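Uncharacterized protein MJ0327 (Methanocaldococcus jannaschii DSM 2661, PDB 2QTD) is of unknown function but, as a member of the dinitrogenase iron-molybdenum cofactor family, may bind such a cofactor or a related metal cluster. Local coordinates at residues Val29-Asn34 against Ser92-Gly97; Lys40-Asp45 against Val53-Asn58. All coordinates share one frame; numbering follows the deposited sequence. Where two conformers were deposited one is given.

Contact 1: residues Val29-Asn34 against Ser92-Gly97; sequences VRIDDN and SLFIEG
Ile31, Phe94 and Ile95 join the sheet to the C-terminal helix in this ribonuclease H-like fold: strand 25-32 offers Ile31 near its end, and the last turn of helix 87-95 is laid against it. The packing is apolar, and no hydrogen bond crosses between the two segments. Ile31 meets the helix with two branches. Its CD1 lies 3.9 Å from CD2 of Phe94 and almost as near CE2, approaching that ring obliquely, while its CG2 methyl is 3.9 Å from CD1 of Ile95. Chi1 of Ile31, at -68°, puts CG2 anti to the backbone N and CG1 beside it; from there CG1 carries CD1 toward Phe94, while CG2 faces Ile95. Phe94 has its CG anti to the backbone N (chi1 177°), and its ring reaches into the buried interior, where Tyr80 packs against it edge-to-face and Val7, Ala59 and Ile61 of the central strands also touch it.

Polar groups enter at the turn that follows the strand. Asn34 has its OD1 hydrogen-bonded to the backbone N of Ile3, which holds the amide beside the helix and satisfies the oxygen. The chain leaves the helix in a Schellman motif at Gly97, whose positive phi accompanies a bond from its N to Phe94 O of 3.0 Å. Ile95 fills the angle between strand and turn: its CG2 sits 4.0 Å from Asn34 OD1, and its CD1 methyl comes to 3.7 Å from Asn34 O.

Contact 2: residues Lys40-Asp45 against Val53-Asn58; sequences KVIFND and VKENVN
Lys40 and Glu55 form a salt bridge in which Lys40 NZ donates to Glu55 OE2 at 2.7 Å. The ammonium meets that oxygen on its syn side, 30° out of the carboxylate plane, and Lys40 CE follows at 3.3 Å from the same OE2. The lysine chain leaves the strand with CG anti to the backbone N (chi1 -176°) and bends at chi3, 79°, while Glu55 bends at chi2 and comes from the opposite direction. The other oxygen, OE1, is salt-bridged to Lys6 of strand 5-11, so two lysines share one carboxylate and would be expected to favour its ionised form. A tetraethylene glycol, probably from the crystallisation liquor, also hydrogen-bonds to OE2.

The bridge spans a helical connection in the ribonuclease H-like fold: strand 35-43 passes into helix 46-54, whose first turn is capped by Asp45 through OD1 to the N of Gly48, and Glu55 lies by its C-terminal turn. Next to the charges, Ile42 CD1 touches Glu55 CG at 3.5 Å, lining the carboxylate's stem with a methyl. With an alanine at Glu55, carboxylate and CG gone, Lys40 and Lys6 would probably lose their shared counter-charge and Ile42 CD1 be less closely packed.

Overall arrangement
Both contacts set the C-terminal part of a helix, or the residues just after it, against the same mixed sheet, on the neighbouring antiparallel strands 25-32 and 35-43, of which 35-43 is outermost within the chain. Their centres are about 18 Å apart, with the nearest atoms about 5 Å from each other and no touch. Each is partly buried, yet the chemistry differs. Contact 1 brings together residues far apart in sequence, joining the C-terminal helix to the sheet through apolar side chains, two of them buried. Contact 2 closes a short local excursion and depends on a charged pair, with exposed Lys40 and buried Ile42 two residues apart on the strand. Along the chain, contact 2 falls wholly between contact 1's segments.

Contact 1: residues Val29-Asn34 against Ser92-Gly97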
ATOM      1  N   VAL A  29      -3.349   3.173   5.988  1.00 20.00           N
ATOM      2  CA  VAL A  29      -2.756   4.126   6.920  0.50 20.18           C
ATOM      3  C   VAL A  29      -3.012   5.540   6.457  1.00 21.16           C
ATOM      4  O   VAL A  29      -2.811   5.887   5.296  1.00 20.45           O
ATOM      5  CB  VAL A  29      -1.247   3.892   7.183  0.50 21.26           C
ATOM      6  CG1 VAL A  29      -1.002   2.557   7.869  0.50 21.70           C
ATOM      7  CG2 VAL A  29      -0.438   3.994   5.926  0.50 24.00           C
ATOM      8  N   ARG A  30      -3.475   6.364   7.404  1.00 19.78           N
ATOM      9  CA  ARG A  30      -3.645   7.802   7.189  1.00 19.19           C
ATOM     10  C   ARG A  30      -2.426   8.467   7.793  1.00 21.09           C
ATOM     11  O   ARG A  30      -2.160   8.292   8.977  1.00 23.41           O
ATOM     12  CB  ARG A  30      -4.907   8.364   7.857  1.00 20.91           C
ATOM     13  CG  ARG A  30      -4.963   9.862   8.086  1.00 28.09           C
ATOM     14  CD  ARG A  30      -4.897  10.646   6.828  1.00 42.79           C
ATOM     15  NE  ARG A  30      -6.023  10.346   5.949  1.00 49.04           N
ATOM     16  CZ  ARG A  30      -6.208  10.899   4.746  1.00 54.71           C
ATOM     17  NH1 ARG A  30      -5.363  11.817   4.273  1.00 54.36           N
ATOM     18  NH2 ARG A  30      -7.276  10.547   4.023  1.00 57.08           N
ATOM     19  N   ILE A  31      -1.716   9.237   6.975  1.00 23.05           N
ATOM     20  CA  ILE A  31      -0.510   9.958   7.378  1.00 25.35           C
ATOM     21  C   ILE A  31      -0.871  11.420   7.317  1.00 25.44           C
ATOM     22  O   ILE A  31      -1.468  11.868   6.335  1.00 26.87           O
ATOM     23  CB  ILE A  31       0.666   9.696   6.444  1.00 23.93           C
ATOM     24  CG1 ILE A  31       1.145   8.234   6.552  1.00 25.68           C
ATOM     25  CG2 ILE A  31       1.817  10.760   6.754  1.00 23.46           C
ATOM     26  CD1 ILE A  31       1.826   7.649   5.245  1.00 27.08           C
ATOM     27  N   ASP A  32      -0.579  12.166   8.378  1.00 29.42           N
ATOM     28  CA  ASP A  32      -0.967  13.553   8.445  1.00 29.88           C
ATOM     29  C   ASP A  32       0.098  14.312   9.165  1.00 30.80           C
ATOM     30  O   ASP A  32       0.667  13.791  10.131  1.00 30.11           O
ATOM     31  CB  ASP A  32      -2.265  13.719   9.206  1.00 34.16           C
ATOM     32  CG  ASP A  32      -3.139  14.764   8.610  1.00 40.03           C
ATOM     33  OD1 ASP A  32      -2.597  15.785   8.114  1.00 38.45           O
ATOM     34  OD2 ASP A  32      -4.371  14.521   8.591  1.00 58.04           O
ATOM     35  N   ASP A  33       0.390  15.503   8.653  1.00 27.17           N
ATOM     36  CA  ASP A  33       1.526  16.289   9.087  1.00 30.33           C
ATOM     37  C   ASP A  33       2.736  15.388   9.321  1.00 31.50           C
ATOM     38  O   ASP A  33       3.334  15.411  10.396  1.00 29.31           O
ATOM     39  CB  ASP A  33       1.116  17.079  10.343  1.00 30.82           C
ATOM     40  CG  ASP A  33       0.142  18.212  10.033  1.00 37.50           C
ATOM     41  OD1 ASP A  33       0.352  18.939   9.025  1.00 45.28           O
ATOM     42  OD2 ASP A  33      -0.820  18.389  10.812  1.00 42.75           O
ATOM     43  N   ASN A  34       3.030  14.556   8.306  1.00 29.06           N
ATOM     44  CA  ASN A  34       4.109  13.549   8.333  1.00 29.61           C
ATOM     45  C   ASN A  34       4.088  12.502   9.476  1.00 27.70           C
ATOM     46  O   ASN A  34       5.131  11.962   9.825  1.00 25.86           O
ATOM     47  CB  ASN A  34       5.481  14.274   8.301  1.00 29.95           C
ATOM     48  CG  ASN A  34       5.664  15.132   7.051  1.00 28.21           C
ATOM     49  OD1 ASN A  34       5.345  14.700   5.943  1.00 29.02           O
ATOM     50  ND2 ASN A  34       6.197  16.348   7.226  1.00 27.17           N
ATOM     51  N   SER A  92       8.083   4.815   7.296  1.00 19.70           N
ATOM     52  CA  SER A  92       9.115   5.847   7.478  0.50 20.88           C
ATOM     53  C   SER A  92       9.820   6.219   6.165  1.00 19.21           C
ATOM     54  O   SER A  92       9.985   7.410   5.855  1.00 21.51           O
ATOM     55  CB  SER A  92      10.167   5.420   8.519  0.50 20.03           C
ATOM     56  OG  SER A  92       9.573   5.152   9.775  0.50 24.49           O
ATOM     57  N   LEU A  93      10.262   5.206   5.408  1.00 19.90           N
ATOM     58  CA  LEU A  93      10.902   5.423   4.098  1.00 20.48           C
ATOM     59  C   LEU A  93       9.980   6.167   3.132  1.00 17.32           C
ATOM     60  O   LEU A  93      10.422   7.056   2.401  1.00 21.21           O
ATOM     61  CB  LEU A  93      11.374   4.094   3.500  1.00 18.73           C
ATOM     62  CG  LEU A  93      12.586   3.420   4.177  1.00 23.69           C
ATOM     63  CD1 LEU A  93      12.751   1.972   3.644  1.00 25.22           C
ATOM     64  CD2 LEU A  93      13.862   4.219   3.943  1.00 24.70           C
ATOM     65  N   PHE A  94       8.697   5.819   3.153  1.00 20.36           N
ATOM     66  CA  PHE A  94       7.675   6.461   2.313  1.00 17.64           C
ATOM     67  C   PHE A  94       7.600   7.964   2.614  1.00 20.20           C
ATOM     68  O   PHE A  94       7.727   8.806   1.738  1.00 19.64           O
ATOM     69  CB  PHE A  94       6.304   5.785   2.488  1.00 20.58           C
ATOM     70  CG  PHE A  94       5.207   6.447   1.720  1.00 24.61           C
ATOM     71  CD1 PHE A  94       5.032   6.188   0.381  1.00 23.68           C
ATOM     72  CD2 PHE A  94       4.420   7.426   2.313  1.00 23.92           C
ATOM     73  CE1 PHE A  94       4.045   6.835  -0.353  1.00 29.66           C
ATOM     74  CE2 PHE A  94       3.445   8.093   1.577  1.00 27.26           C
ATOM     75  CZ  PHE A  94       3.248   7.761   0.242  1.00 28.97           C
ATOM     76  N   ILE A  95       7.429   8.258   3.886  1.00 21.63           N
ATOM     77  CA  ILE A  95       7.325   9.660   4.365  1.00 22.49           C
ATOM     78  C   ILE A  95       8.564  10.451   4.023  1.00 24.03           C
ATOM     79  O   ILE A  95       8.451  11.591   3.568  1.00 25.07           O
ATOM     80  CB  ILE A  95       7.044   9.717   5.870  1.00 23.65           C
ATOM     81  CG1 ILE A  95       5.642   9.196   6.137  1.00 19.93           C
ATOM     82  CG2 ILE A  95       7.195  11.164   6.405  1.00 20.44           C
ATOM     83  CD1 ILE A  95       5.251   9.010   7.607  1.00 21.79           C
ATOM     84  N   GLU A  96       9.730   9.817   4.145  1.00 23.19           N
ATOM     85  CA  GLU A  96      11.024  10.431   3.812  1.00 26.35           C
ATOM     86  C   GLU A  96      11.281  10.658   2.308  1.00 24.15           C
ATOM     87  O   GLU A  96      12.267  11.334   1.939  1.00 21.59           O
ATOM     88  CB  GLU A  96      12.162   9.579   4.408  1.00 26.63           C
ATOM     89  CG  GLU A  96      12.240   9.654   5.936  1.00 31.18           C
ATOM     90  CD  GLU A  96      13.122   8.579   6.588  1.00 34.76           C
ATOM     91  OE1 GLU A  96      13.585   7.630   5.915  1.00 49.11           O
ATOM     92  OE2 GLU A  96      13.368   8.700   7.809  1.00 55.98           O
ATOM     93  N   GLY A  97      10.433  10.089   1.450  1.00 22.67           N
ATOM     94  CA  GLY A  97      10.577  10.216   0.030  1.00 21.62           C
ATOM     95  C   GLY A  97      11.577   9.256  -0.584  1.00 19.37           C
ATOM     96  O   GLY A  97      12.002   9.485  -1.721  1.00 22.31           O
TER

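Contact 2: residues Lys40-Asp45 against Val53-Asn58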
ATOM      1  N   LYS A  40      -6.363   0.848   9.600  1.00 22.76           N
ATOM      2  CA  LYS A  40      -7.524   0.041   9.374  1.00 22.77           C
ATOM      3  C   LYS A  40      -7.121  -1.224   8.551  1.00 19.27           C
ATOM      4  O   LYS A  40      -6.318  -1.145   7.607  1.00 18.88           O
ATOM      5  CB  LYS A  40      -8.567   0.859   8.629  1.00 22.47           C
ATOM      6  CG  LYS A  40      -9.873   0.127   8.433  1.00 29.23           C
ATOM      7  CD  LYS A  40     -11.006   1.041   8.046  1.00 28.74           C
ATOM      8  CE  LYS A  40     -10.990   1.407   6.594  1.00 23.08           C
ATOM      9  NZ  LYS A  40     -12.310   1.927   6.089  1.00 21.90           N
ATOM     10  N   VAL A  41      -7.698  -2.370   8.932  1.00 18.87           N
ATOM     11  CA  VAL A  41      -7.521  -3.629   8.205  1.00 20.63           C
ATOM     12  C   VAL A  41      -8.662  -3.870   7.233  1.00 19.93           C
ATOM     13  O   VAL A  41      -9.838  -3.807   7.620  1.00 22.07           O
ATOM     14  CB  VAL A  41      -7.477  -4.751   9.203  1.00 20.05           C
ATOM     15  CG1 VAL A  41      -7.501  -6.116   8.524  1.00 24.26           C
ATOM     16  CG2 VAL A  41      -6.253  -4.549  10.104  1.00 19.28           C
ATOM     17  N   ILE A  42      -8.311  -4.142   5.985  1.00 20.37           N
ATOM     18  CA  ILE A  42      -9.276  -4.609   4.971  1.00 21.64           C
ATOM     19  C   ILE A  42      -8.795  -5.995   4.506  1.00 22.89           C
ATOM     20  O   ILE A  42      -7.744  -6.114   3.879  1.00 20.55           O
ATOM     21  CB  ILE A  42      -9.436  -3.630   3.777  1.00 21.58           C
ATOM     22  CG1 ILE A  42      -9.983  -2.233   4.194  1.00 22.03           C
ATOM     23  CG2 ILE A  42     -10.353  -4.258   2.720  1.00 23.39           C
ATOM     24  CD1 ILE A  42     -10.206  -1.242   3.042  1.00 23.40           C
ATOM     25  N   PHE A  43      -9.556  -7.040   4.810  1.00 22.56           N
ATOM     26  CA  PHE A  43      -9.138  -8.393   4.366  1.00 22.31           C
ATOM     27  C   PHE A  43      -9.143  -8.519   2.852  1.00 21.99           C
ATOM     28  O   PHE A  43      -9.959  -7.906   2.187  1.00 24.80           O
ATOM     29  CB  PHE A  43      -9.950  -9.478   5.076  1.00 23.52           C
ATOM     30  CG  PHE A  43      -9.593  -9.607   6.529  1.00 17.87           C
ATOM     31  CD1 PHE A  43      -8.303  -9.970   6.900  1.00 21.86           C
ATOM     32  CD2 PHE A  43     -10.520  -9.292   7.524  1.00 23.95           C
ATOM     33  CE1 PHE A  43      -7.939 -10.087   8.225  1.00 25.70           C
ATOM     34  CE2 PHE A  43     -10.179  -9.384   8.879  1.00 24.53           C
ATOM     35  CZ  PHE A  43      -8.881  -9.766   9.238  1.00 22.04           C
ATOM     36  N   ASN A  44      -8.156  -9.225   2.310  1.00 19.92           N
ATOM     37  CA  ASN A  44      -8.023  -9.431   0.870  1.00 19.06           C
ATOM     38  C   ASN A  44      -8.923 -10.594   0.413  1.00 19.49           C
ATOM     39  O   ASN A  44      -8.441 -11.639  -0.040  1.00 21.26           O
ATOM     40  CB  ASN A  44      -6.564  -9.715   0.537  1.00 18.84           C
ATOM     41  CG  ASN A  44      -6.307  -9.807  -0.947  1.00 21.81           C
ATOM     42  OD1 ASN A  44      -7.093  -9.291  -1.779  1.00 22.77           O
ATOM     43  ND2 ASN A  44      -5.205 -10.447  -1.292  1.00 19.91           N
ATOM     44  N   ASP A  45     -10.234 -10.399   0.539  1.00 21.92           N
ATOM     45  CA  ASP A  45     -11.228 -11.372   0.055  1.00 23.14           C
ATOM     46  C   ASP A  45     -11.995 -10.680  -1.068  1.00 26.25           C
ATOM     47  O   ASP A  45     -11.617  -9.578  -1.454  1.00 25.15           O
ATOM     48  CB  ASP A  45     -12.094 -11.936   1.192  1.00 25.93           C
ATOM     49  CG  ASP A  45     -12.849 -10.876   1.997  1.00 31.11           C
ATOM     50  OD1 ASP A  45     -13.005  -9.749   1.528  1.00 27.55           O
ATOM     51  OD2 ASP A  45     -13.280 -11.187   3.131  1.00 35.16           O
ATOM     52  N   VAL A  53     -10.774  -0.252  -3.446  1.00 27.40           N
ATOM     53  CA  VAL A  53     -11.035   0.762  -4.454  1.00 25.40           C
ATOM     54  C   VAL A  53     -11.841   1.936  -3.864  1.00 25.51           C
ATOM     55  O   VAL A  53     -11.552   3.094  -4.163  1.00 25.90           O
ATOM     56  CB  VAL A  53     -11.767   0.156  -5.720  1.00 24.01           C
ATOM     57  CG1 VAL A  53     -12.138   1.245  -6.725  1.00 26.00           C
ATOM     58  CG2 VAL A  53     -10.893  -0.878  -6.362  1.00 27.94           C
ATOM     59  N   LYS A  54     -12.840   1.631  -3.031  1.00 26.00           N
ATOM     60  CA  LYS A  54     -13.695   2.651  -2.405  1.00 26.32           C
ATOM     61  C   LYS A  54     -12.957   3.597  -1.418  1.00 23.65           C
ATOM     62  O   LYS A  54     -13.399   4.727  -1.168  1.00 22.25           O
ATOM     63  CB  LYS A  54     -14.878   1.985  -1.681  1.00 25.31           C
ATOM     64  CG  LYS A  54     -15.889   1.272  -2.595  1.00 34.74           C
ATOM     65  CD  LYS A  54     -17.087   0.784  -1.773  1.00 33.10           C
ATOM     66  N   GLU A  55     -11.848   3.129  -0.848  1.00 23.32           N
ATOM     67  CA  GLU A  55     -11.017   3.935   0.073  1.00 22.59           C
ATOM     68  C   GLU A  55     -10.384   5.161  -0.559  1.00 21.15           C
ATOM     69  O   GLU A  55     -10.080   6.128   0.136  1.00 23.07           O
ATOM     70  CB  GLU A  55      -9.877   3.043   0.653  1.00 23.12           C
ATOM     71  CG  GLU A  55     -10.298   2.043   1.701  1.00 33.83           C
ATOM     72  CD  GLU A  55     -10.803   2.721   2.984  1.00 30.42           C
ATOM     73  OE1 GLU A  55     -10.221   3.763   3.443  1.00 33.00           O
ATOM     74  OE2 GLU A  55     -11.799   2.212   3.504  1.00 25.01           O
ATOM     75  N   ASN A  56     -10.190   5.110  -1.875  1.00 21.32           N
ATOM     76  CA  ASN A  56      -9.645   6.251  -2.633  1.00 23.52           C
ATOM     77  C   ASN A  56      -8.262   6.660  -2.071  1.00 21.66           C
ATOM     78  O   ASN A  56      -8.017   7.834  -1.721  1.00 20.25           O
ATOM     79  CB  ASN A  56     -10.630   7.412  -2.630  1.00 23.66           C
ATOM     80  CG  ASN A  56     -10.344   8.445  -3.706  1.00 22.35           C
ATOM     81  OD1 ASN A  56      -9.671   8.155  -4.707  1.00 26.77           O
ATOM     82  ND2 ASN A  56     -10.888   9.661  -3.529  1.00 29.56           N
ATOM     83  N   VAL A  57      -7.388   5.668  -1.961  1.00 23.74           N
ATOM     84  CA  VAL A  57      -6.056   5.860  -1.375  1.00 19.71           C
ATOM     85  C   VAL A  57      -5.217   6.726  -2.329  1.00 20.07           C
ATOM     86  O   VAL A  57      -5.526   6.858  -3.531  1.00 19.04           O
ATOM     87  CB  VAL A  57      -5.336   4.518  -0.979  1.00 21.74           C
ATOM     88  CG1 VAL A  57      -6.221   3.685  -0.018  1.00 21.11           C
ATOM     89  CG2 VAL A  57      -4.888   3.701  -2.222  1.00 21.55           C
ATOM     90  N   ASN A  58      -4.207   7.365  -1.788  1.00 20.06           N
ATOM     91  CA  ASN A  58      -3.261   8.139  -2.592  1.00 22.10           C
ATOM     92  C   ASN A  58      -2.138   7.255  -3.171  1.00 18.77           C
ATOM     93  O   ASN A  58      -1.546   7.597  -4.202  1.00 22.81           O
ATOM     94  CB  ASN A  58      -2.655   9.293  -1.782  1.00 22.74           C
ATOM     95  CG  ASN A  58      -3.698  10.250  -1.220  1.00 22.24           C
ATOM     96  OD1 ASN A  58      -4.147  10.112  -0.080  1.00 24.19           O
ATOM     97  ND2 ASN A  58      -4.109  11.220  -2.040  1.00 31.67           N
TER